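Local coordinates for protein aminotransferase, class I and II (Erwinia tasmaniensis, PDB 5Z0Q) that belongs to the class I and II aminotransferase family and binds pyridoxal-5'-phosphate in the manner of fold-type I enzymes, at residues H207-G215 with L293-R304; M81-I89 with V216-L224. All blocks are in the same frame, centred on the assembly; numbering follows the deposited sequence.

Overall arrangement
The segments 207-215 and 216-224 follow each other directly in the long loop between strand 200-204 and helix 226-229; the first half packs on helix 290-313, the second on the chain leaving helix 71-83. Interaction 1, with the first half, is largely buried, its core is made of leucines, and it starts beside the cofactor at H207. Interaction 2, with the second half, is only partly buried and uses aromatic rings against H218, P220, A222 and S223. R301 lies at the margin of interaction 1 and R304 is buried in it, whereas Q217 lies at the exposed margin of interaction 2. The two meet where C208 CB packs on H218 CE1 (3.5 Å).

Interaction 1: H207-G215 with L293-R304; sequences HCDLVLEPG and LDAQLDYLRANR. With PLP (pyridoxal-5'-phosphate), chain M.
L212 and L297 bring the backbones closest together, with 6.5 Å between L212 CA and L297 CA, where the irregular loop 207-215 runs past helix 290-313. The helix presents L293, L297, R301 and R304, spaced four, four and three residues apart, so that they share one flank. L297 sits between two loop leucines: its CD2 alone meets both L210 CD2, at 3.7 Å, and L212 CD2, at 3.8 Å. L212 has CG anti to its carbonyl carbon (chi1 -52°), which points the branch at the helix, CD2 to L297 and CD1 over one face of the R304 guanidinium. A branched leucine suits this place because it can offer each methyl to a separate neighbour. Next to this cluster, L293 CD2 packs on D209 CB at 3.7 Å, their side chains crossing at about a right angle.

The type I turn H207-L210 lies early in the loop that follows strand 200-204 in the large cofactor-binding domain of a fold-type I PLP protein. H207 belongs to the pyridoxal-5'-phosphate pocket; O3 of PLP lies in the plane of the H207 imidazole, at its edge, 3.1 Å from H207 CE1. The carboxylate of D209 turns instead to R80, S241 and W286.

Arginines flank the leucines. R301 bends at chi3 (45°), which brings NH1 within 3.2 Å of L212 O, while its NH2 forms a salt bridge with D298 OD1. R304 NH1 makes a long salt bridge, 3.6 Å, to E213 OE1, with carboxylate and guanidinium planes 42° apart; the same NH1 donates to P322 O.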
# COMPACT_ATOMS: atom_id res chain seq x y z
N HIS A 207 -3.82 19.14 3.51
CA HIS A 207 -4.48 19.94 4.53
C HIS A 207 -5.51 20.92 3.95
O HIS A 207 -5.94 21.83 4.66
CB HIS A 207 -3.45 20.72 5.35
CG HIS A 207 -2.52 19.85 6.14
ND1 HIS A 207 -1.34 19.37 5.63
CD2 HIS A 207 -2.61 19.38 7.40
CE1 HIS A 207 -0.73 18.64 6.55
NE2 HIS A 207 -1.48 18.63 7.63
N CYS A 208 -5.91 20.74 2.70
CA CYS A 208 -6.79 21.71 2.05
C CYS A 208 -8.16 21.80 2.72
O CYS A 208 -8.83 22.83 2.57
CB CYS A 208 -6.96 21.36 0.57
SG CYS A 208 -7.76 19.77 0.25
N ASP A 209 -8.58 20.77 3.44
CA ASP A 209 -9.87 20.81 4.12
C ASP A 209 -9.81 21.48 5.49
O ASP A 209 -10.87 21.70 6.09
CB ASP A 209 -10.42 19.38 4.29
CG ASP A 209 -10.79 18.74 2.97
OD1 ASP A 209 -11.16 19.47 2.03
OD2 ASP A 209 -10.72 17.49 2.88
N LEU A 210 -8.62 21.81 5.98
CA LEU A 210 -8.45 22.33 7.34
C LEU A 210 -8.13 23.82 7.35
O LEU A 210 -7.39 24.30 8.21
CB LEU A 210 -7.36 21.55 8.07
CG LEU A 210 -7.66 20.06 8.29
CD1 LEU A 210 -6.50 19.38 9.01
CD2 LEU A 210 -8.95 19.89 9.08
N VAL A 211 -8.69 24.58 6.41
CA VAL A 211 -8.50 26.02 6.37
C VAL A 211 -9.39 26.66 7.42
O VAL A 211 -10.62 26.48 7.41
CB VAL A 211 -8.79 26.59 4.97
CG1 VAL A 211 -8.63 28.10 4.97
CG2 VAL A 211 -7.88 25.94 3.94
N LEU A 212 -8.79 27.42 8.34
CA LEU A 212 -9.53 28.06 9.42
C LEU A 212 -9.78 29.55 9.19
O LEU A 212 -10.71 30.10 9.79
CB LEU A 212 -8.78 27.90 10.75
CG LEU A 212 -8.33 26.51 11.18
CD1 LEU A 212 -7.60 26.60 12.50
CD2 LEU A 212 -9.51 25.56 11.27
N GLU A 213 -8.98 30.20 8.36
CA GLU A 213 -9.09 31.64 8.21
C GLU A 213 -10.35 31.99 7.42
O GLU A 213 -10.57 31.44 6.33
CB GLU A 213 -7.85 32.19 7.51
CG GLU A 213 -7.45 33.59 7.96
CD GLU A 213 -6.95 33.62 9.40
OE1 GLU A 213 -6.59 32.55 9.93
OE2 GLU A 213 -6.92 34.72 9.99
N PRO A 214 -11.19 32.89 7.93
CA PRO A 214 -12.42 33.23 7.21
C PRO A 214 -12.13 34.03 5.95
O PRO A 214 -11.10 34.70 5.84
CB PRO A 214 -13.21 34.06 8.23
CG PRO A 214 -12.16 34.66 9.10
CD PRO A 214 -11.06 33.63 9.20
N GLY A 215 -13.05 33.93 4.99
CA GLY A 215 -12.98 34.73 3.78
C GLY A 215 -11.87 34.30 2.84
O GLY A 215 -11.70 34.87 1.76
N LEU A 293 -16.63 17.48 9.74
CA LEU A 293 -15.46 18.31 9.49
C LEU A 293 -15.72 19.76 9.87
O LEU A 293 -14.80 20.45 10.33
CB LEU A 293 -15.05 18.21 8.02
CG LEU A 293 -13.83 19.01 7.57
CD1 LEU A 293 -12.59 18.62 8.36
CD2 LEU A 293 -13.60 18.83 6.08
N ASP A 294 -16.95 20.25 9.69
CA ASP A 294 -17.28 21.61 10.10
C ASP A 294 -17.13 21.78 11.61
O ASP A 294 -16.62 22.81 12.08
CB ASP A 294 -18.70 21.97 9.66
CG ASP A 294 -18.80 22.21 8.17
OD1 ASP A 294 -17.82 22.70 7.57
OD2 ASP A 294 -19.87 21.92 7.59
N ALA A 295 -17.56 20.78 12.38
CA ALA A 295 -17.47 20.88 13.83
C ALA A 295 -16.04 20.73 14.32
O ALA A 295 -15.69 21.26 15.39
CB ALA A 295 -18.36 19.82 14.49
N GLN A 296 -15.19 20.02 13.58
CA GLN A 296 -13.79 19.89 13.97
C GLN A 296 -13.04 21.20 13.77
O GLN A 296 -12.14 21.52 14.55
CB GLN A 296 -13.12 18.76 13.19
CG GLN A 296 -11.70 18.45 13.65
CD GLN A 296 -10.97 17.50 12.71
OE1 GLN A 296 -11.30 17.41 11.53
NE2 GLN A 296 -9.98 16.79 13.24
N LEU A 297 -13.39 21.96 12.73
CA LEU A 297 -12.71 23.23 12.47
C LEU A 297 -12.96 24.22 13.60
O LEU A 297 -12.03 24.90 14.05
CB LEU A 297 -13.16 23.81 11.14
CG LEU A 297 -12.89 22.96 9.89
CD1 LEU A 297 -13.33 23.70 8.63
CD2 LEU A 297 -11.42 22.58 9.81
N ASP A 298 -14.21 24.33 14.07
CA ASP A 298 -14.50 25.21 15.19
C ASP A 298 -13.76 24.78 16.44
O ASP A 298 -13.25 25.61 17.20
CB ASP A 298 -16.01 25.26 15.44
CG ASP A 298 -16.79 25.75 14.23
OD1 ASP A 298 -16.22 26.50 13.41
OD2 ASP A 298 -17.98 25.40 14.11
N TYR A 299 -13.69 23.47 16.68
CA TYR A 299 -12.98 22.96 17.85
C TYR A 299 -11.48 23.20 17.72
O TYR A 299 -10.82 23.55 18.70
CB TYR A 299 -13.28 21.48 18.04
CG TYR A 299 -12.92 20.93 19.40
CD1 TYR A 299 -13.81 21.00 20.46
CD2 TYR A 299 -11.68 20.34 19.63
CE1 TYR A 299 -13.49 20.50 21.71
CE2 TYR A 299 -11.35 19.84 20.88
CZ TYR A 299 -12.26 19.93 21.91
OH TYR A 299 -11.94 19.43 23.15
N LEU A 300 -10.93 23.01 16.52
CA LEU A 300 -9.50 23.20 16.32
C LEU A 300 -9.12 24.68 16.36
O LEU A 300 -8.02 25.02 16.81
CB LEU A 300 -9.05 22.57 15.01
CG LEU A 300 -8.97 21.04 15.00
CD1 LEU A 300 -8.50 20.53 13.64
CD2 LEU A 300 -8.06 20.54 16.11
N ARG A 301 -10.00 25.57 15.89
CA ARG A 301 -9.71 26.99 15.97
C ARG A 301 -9.68 27.46 17.42
O ARG A 301 -8.82 28.27 17.79
CB ARG A 301 -10.73 27.80 15.16
CG ARG A 301 -10.60 29.30 15.37
CD ARG A 301 -11.48 30.10 14.42
NE ARG A 301 -12.84 29.57 14.33
CZ ARG A 301 -13.36 29.06 13.22
NH1 ARG A 301 -12.64 29.02 12.10
NH2 ARG A 301 -14.60 28.59 13.22
N ALA A 302 -10.60 26.96 18.25
CA ALA A 302 -10.57 27.30 19.66
C ALA A 302 -9.31 26.76 20.33
O ALA A 302 -8.70 27.44 21.17
CB ALA A 302 -11.82 26.76 20.36
N ASN A 303 -8.89 25.55 19.97
CA ASN A 303 -7.64 25.01 20.48
C ASN A 303 -6.45 25.80 19.95
O ASN A 303 -5.47 26.03 20.68
CB ASN A 303 -7.51 23.53 20.10
CG ASN A 303 -8.34 22.62 20.99
OD1 ASN A 303 -9.25 23.08 21.69
ND2 ASN A 303 -8.04 21.33 20.96
N ARG A 304 -6.51 26.22 18.69
CA ARG A 304 -5.41 26.98 18.10
C ARG A 304 -5.25 28.33 18.77
O ARG A 304 -4.13 28.75 19.10
CB ARG A 304 -5.64 27.16 16.60
CG ARG A 304 -4.55 27.94 15.90
CD ARG A 304 -5.05 28.53 14.59
NE ARG A 304 -6.06 29.56 14.81
CZ ARG A 304 -6.62 30.28 13.84
NH1 ARG A 304 -6.27 30.08 12.58
NH2 ARG A 304 -7.53 31.20 14.14
N1 PLP M . 1.64 15.21 3.28
C2 PLP M . 1.80 16.10 4.32
C2A PLP M . 2.32 17.49 4.05
C3 PLP M . 1.49 15.72 5.62
O3 PLP M . 1.65 16.60 6.65
C4 PLP M . 1.01 14.44 5.87
C4A PLP M . 0.51 14.07 7.24
C5 PLP M . 0.85 13.54 4.82
C6 PLP M . 1.17 13.94 3.52
C5A PLP M . 0.33 12.15 5.10
O4P PLP M . 0.71 11.25 4.08
P PLP M . 0.52 9.67 4.31
O1P PLP M . 1.10 9.28 5.65
O2P PLP M . 1.22 8.90 3.21
O3P PLP M . -0.96 9.36 4.29

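Interaction 2: M81-I89 with V216-L224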
# COMPACT_ATOMS: atom_id res chain seq x y z
N MET A 81 -13.91 19.04 -5.58
CA MET A 81 -12.94 19.99 -6.11
C MET A 81 -13.62 21.11 -6.90
O MET A 81 -13.06 22.20 -7.03
CB MET A 81 -11.92 19.27 -6.99
CG MET A 81 -11.15 18.19 -6.25
SD MET A 81 -10.62 18.75 -4.62
CE MET A 81 -10.76 17.23 -3.68
N GLU A 82 -14.81 20.85 -7.44
CA GLU A 82 -15.51 21.88 -8.21
C GLU A 82 -16.35 22.78 -7.32
O GLU A 82 -16.48 23.97 -7.59
CB GLU A 82 -16.39 21.22 -9.28
CG GLU A 82 -17.00 22.21 -10.27
CD GLU A 82 -17.83 21.52 -11.34
OE1 GLU A 82 -18.23 20.36 -11.13
OE2 GLU A 82 -18.08 22.15 -12.39
N SER A 83 -16.94 22.22 -6.26
CA SER A 83 -17.83 23.01 -5.42
C SER A 83 -17.07 23.79 -4.35
O SER A 83 -17.43 24.93 -4.04
CB SER A 83 -18.87 22.10 -4.77
OG SER A 83 -18.26 21.13 -3.94
N ARG A 84 -16.02 23.20 -3.78
CA ARG A 84 -15.31 23.83 -2.68
C ARG A 84 -14.09 24.63 -3.12
O ARG A 84 -13.69 25.56 -2.41
CB ARG A 84 -14.88 22.77 -1.65
CG ARG A 84 -16.05 22.11 -0.96
CD ARG A 84 -15.64 21.49 0.36
NE ARG A 84 -16.77 21.41 1.28
CZ ARG A 84 -17.14 22.39 2.09
NH1 ARG A 84 -16.45 23.53 2.11
NH2 ARG A 84 -18.18 22.25 2.89
N PHE A 85 -13.50 24.31 -4.27
CA PHE A 85 -12.30 24.99 -4.71
C PHE A 85 -12.40 25.56 -6.12
O PHE A 85 -11.42 26.13 -6.61
CB PHE A 85 -11.09 24.04 -4.64
CG PHE A 85 -10.98 23.31 -3.33
CD1 PHE A 85 -10.62 23.99 -2.17
CD2 PHE A 85 -11.24 21.96 -3.25
CE1 PHE A 85 -10.52 23.32 -0.96
CE2 PHE A 85 -11.15 21.28 -2.05
CZ PHE A 85 -10.78 21.97 -0.90
N GLY A 86 -13.55 25.44 -6.78
CA GLY A 86 -13.72 25.95 -8.12
C GLY A 86 -12.75 25.34 -9.11
O GLY A 86 -11.98 26.05 -9.76
N TRP A 87 -12.77 24.01 -9.21
CA TRP A 87 -11.81 23.30 -10.06
C TRP A 87 -12.51 22.06 -10.60
O TRP A 87 -12.72 21.09 -9.86
CB TRP A 87 -10.56 22.92 -9.26
CG TRP A 87 -9.46 22.35 -10.09
CD1 TRP A 87 -9.19 22.62 -11.40
CD2 TRP A 87 -8.47 21.40 -9.67
NE1 TRP A 87 -8.10 21.90 -11.82
CE2 TRP A 87 -7.64 21.15 -10.78
CE3 TRP A 87 -8.21 20.74 -8.47
CZ2 TRP A 87 -6.57 20.26 -10.72
CZ3 TRP A 87 -7.15 19.86 -8.40
CH2 TRP A 87 -6.33 19.63 -9.52
N LYS A 88 -12.86 22.08 -11.88
CA LYS A 88 -13.51 20.94 -12.51
C LYS A 88 -12.46 19.90 -12.90
O LYS A 88 -11.45 20.24 -13.53
CB LYS A 88 -14.34 21.37 -13.72
CG LYS A 88 -13.57 22.15 -14.78
CD LYS A 88 -14.51 22.64 -15.87
CE LYS A 88 -13.75 23.21 -17.06
NZ LYS A 88 -12.94 22.16 -17.74
N ILE A 89 -12.70 18.65 -12.53
CA ILE A 89 -11.73 17.57 -12.69
C ILE A 89 -12.27 16.59 -13.73
O ILE A 89 -13.43 16.17 -13.65
CB ILE A 89 -11.46 16.85 -11.36
CG1 ILE A 89 -10.79 17.81 -10.37
CG2 ILE A 89 -10.58 15.63 -11.57
CD1 ILE A 89 -9.42 18.24 -10.80
N VAL A 216 -11.11 33.29 3.24
CA VAL A 216 -9.97 32.80 2.47
C VAL A 216 -10.25 31.36 2.05
O VAL A 216 -10.49 30.50 2.90
CB VAL A 216 -8.65 32.89 3.26
CG1 VAL A 216 -7.48 32.45 2.39
CG2 VAL A 216 -8.44 34.29 3.78
N GLN A 217 -10.20 31.11 0.74
CA GLN A 217 -10.44 29.79 0.17
C GLN A 217 -9.13 29.17 -0.29
O GLN A 217 -8.28 29.86 -0.87
CB GLN A 217 -11.41 29.88 -1.01
CG GLN A 217 -11.66 28.55 -1.70
CD GLN A 217 -12.04 28.70 -3.15
OE1 GLN A 217 -13.18 29.05 -3.47
NE2 GLN A 217 -11.09 28.45 -4.04
N HIS A 218 -8.97 27.88 -0.03
CA HIS A 218 -7.83 27.15 -0.58
C HIS A 218 -7.91 27.13 -2.10
O HIS A 218 -8.98 26.91 -2.68
CB HIS A 218 -7.80 25.72 -0.04
CG HIS A 218 -6.89 24.81 -0.81
ND1 HIS A 218 -7.36 23.95 -1.79
CD2 HIS A 218 -5.55 24.64 -0.76
CE1 HIS A 218 -6.34 23.28 -2.29
NE2 HIS A 218 -5.23 23.68 -1.69
N ILE A 219 -6.77 27.37 -2.75
CA ILE A 219 -6.72 27.44 -4.20
C ILE A 219 -5.79 26.35 -4.72
O ILE A 219 -4.59 26.38 -4.44
CB ILE A 219 -6.26 28.82 -4.68
CG1 ILE A 219 -7.29 29.89 -4.28
CG2 ILE A 219 -6.05 28.83 -6.18
CD1 ILE A 219 -6.91 31.28 -4.68
N PRO A 220 -6.30 25.36 -5.46
CA PRO A 220 -5.40 24.37 -6.07
C PRO A 220 -4.46 25.03 -7.06
O PRO A 220 -4.84 25.95 -7.79
CB PRO A 220 -6.36 23.40 -6.76
CG PRO A 220 -7.67 23.59 -6.06
CD PRO A 220 -7.71 25.04 -5.69
N PHE A 221 -3.21 24.55 -7.08
CA PHE A 221 -2.22 25.12 -7.98
C PHE A 221 -2.62 24.96 -9.44
O PHE A 221 -2.50 25.89 -10.24
CB PHE A 221 -0.85 24.49 -7.73
CG PHE A 221 0.25 25.05 -8.58
CD1 PHE A 221 0.94 26.19 -8.17
CD2 PHE A 221 0.61 24.45 -9.77
CE1 PHE A 221 1.96 26.72 -8.95
CE2 PHE A 221 1.63 24.98 -10.56
CZ PHE A 221 2.30 26.11 -10.14
N ALA A 222 -3.13 23.78 -9.80
CA ALA A 222 -3.50 23.49 -11.18
C ALA A 222 -4.77 24.22 -11.62
O ALA A 222 -5.15 24.09 -12.79
CB ALA A 222 -3.67 21.99 -11.37
N SER A 223 -5.43 24.95 -10.73
CA SER A 223 -6.62 25.71 -11.09
C SER A 223 -6.33 27.15 -11.47
O SER A 223 -7.24 27.86 -11.90
CB SER A 223 -7.63 25.69 -9.93
OG SER A 223 -7.08 26.29 -8.76
N LEU A 224 -5.07 27.60 -11.34
CA LEU A 224 -4.72 28.96 -11.72
C LEU A 224 -4.92 29.17 -13.21
O LEU A 224 -5.55 30.15 -13.64
CB LEU A 224 -3.28 29.26 -11.32
CG LEU A 224 -2.95 29.18 -9.83
CD1 LEU A 224 -1.46 29.34 -9.60
CD2 LEU A 224 -3.74 30.22 -9.06
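Q217 comes first, its amide lying against the backbone of R84 and F85, with NE2 3.5 Å from F85 O. Q217 NE2 donates to H218 O, from above the carbonyl plane (2.9 Å), a link that holds the flexible glutamine along its own chain. H218 follows with CG anti to the backbone N (chi1 165°), which directs its imidazole at F85. The two form an offset edge-to-face pair: the edge of H218 meets the face of F85, centroids 4.9 Å apart and planes at 84°. R84 CB covers the opposite face of the phenyl ring.

This stretch of loop, on its way to helix 226-229, here packs on the chain that follows helix 71-83, beside strand 232-236 of the large sheet of the PLP domain, which W87 touches at T234. The compact ring of P220 fits between F85 and W87, where G86 takes a positive phi, with P220 CD on F85 CB (3.7 Å) and P220 CB near W87 CE3 (3.7 Å). In the 3-10 turn 221-223, the small A222 lets its CB approach W87 CZ2. S223 CB then lies over the five-membered ring of W87 in a CH-pi contact, 4.0 Å from its centroid, while I89 CD1 lies over the opposite face of the indole.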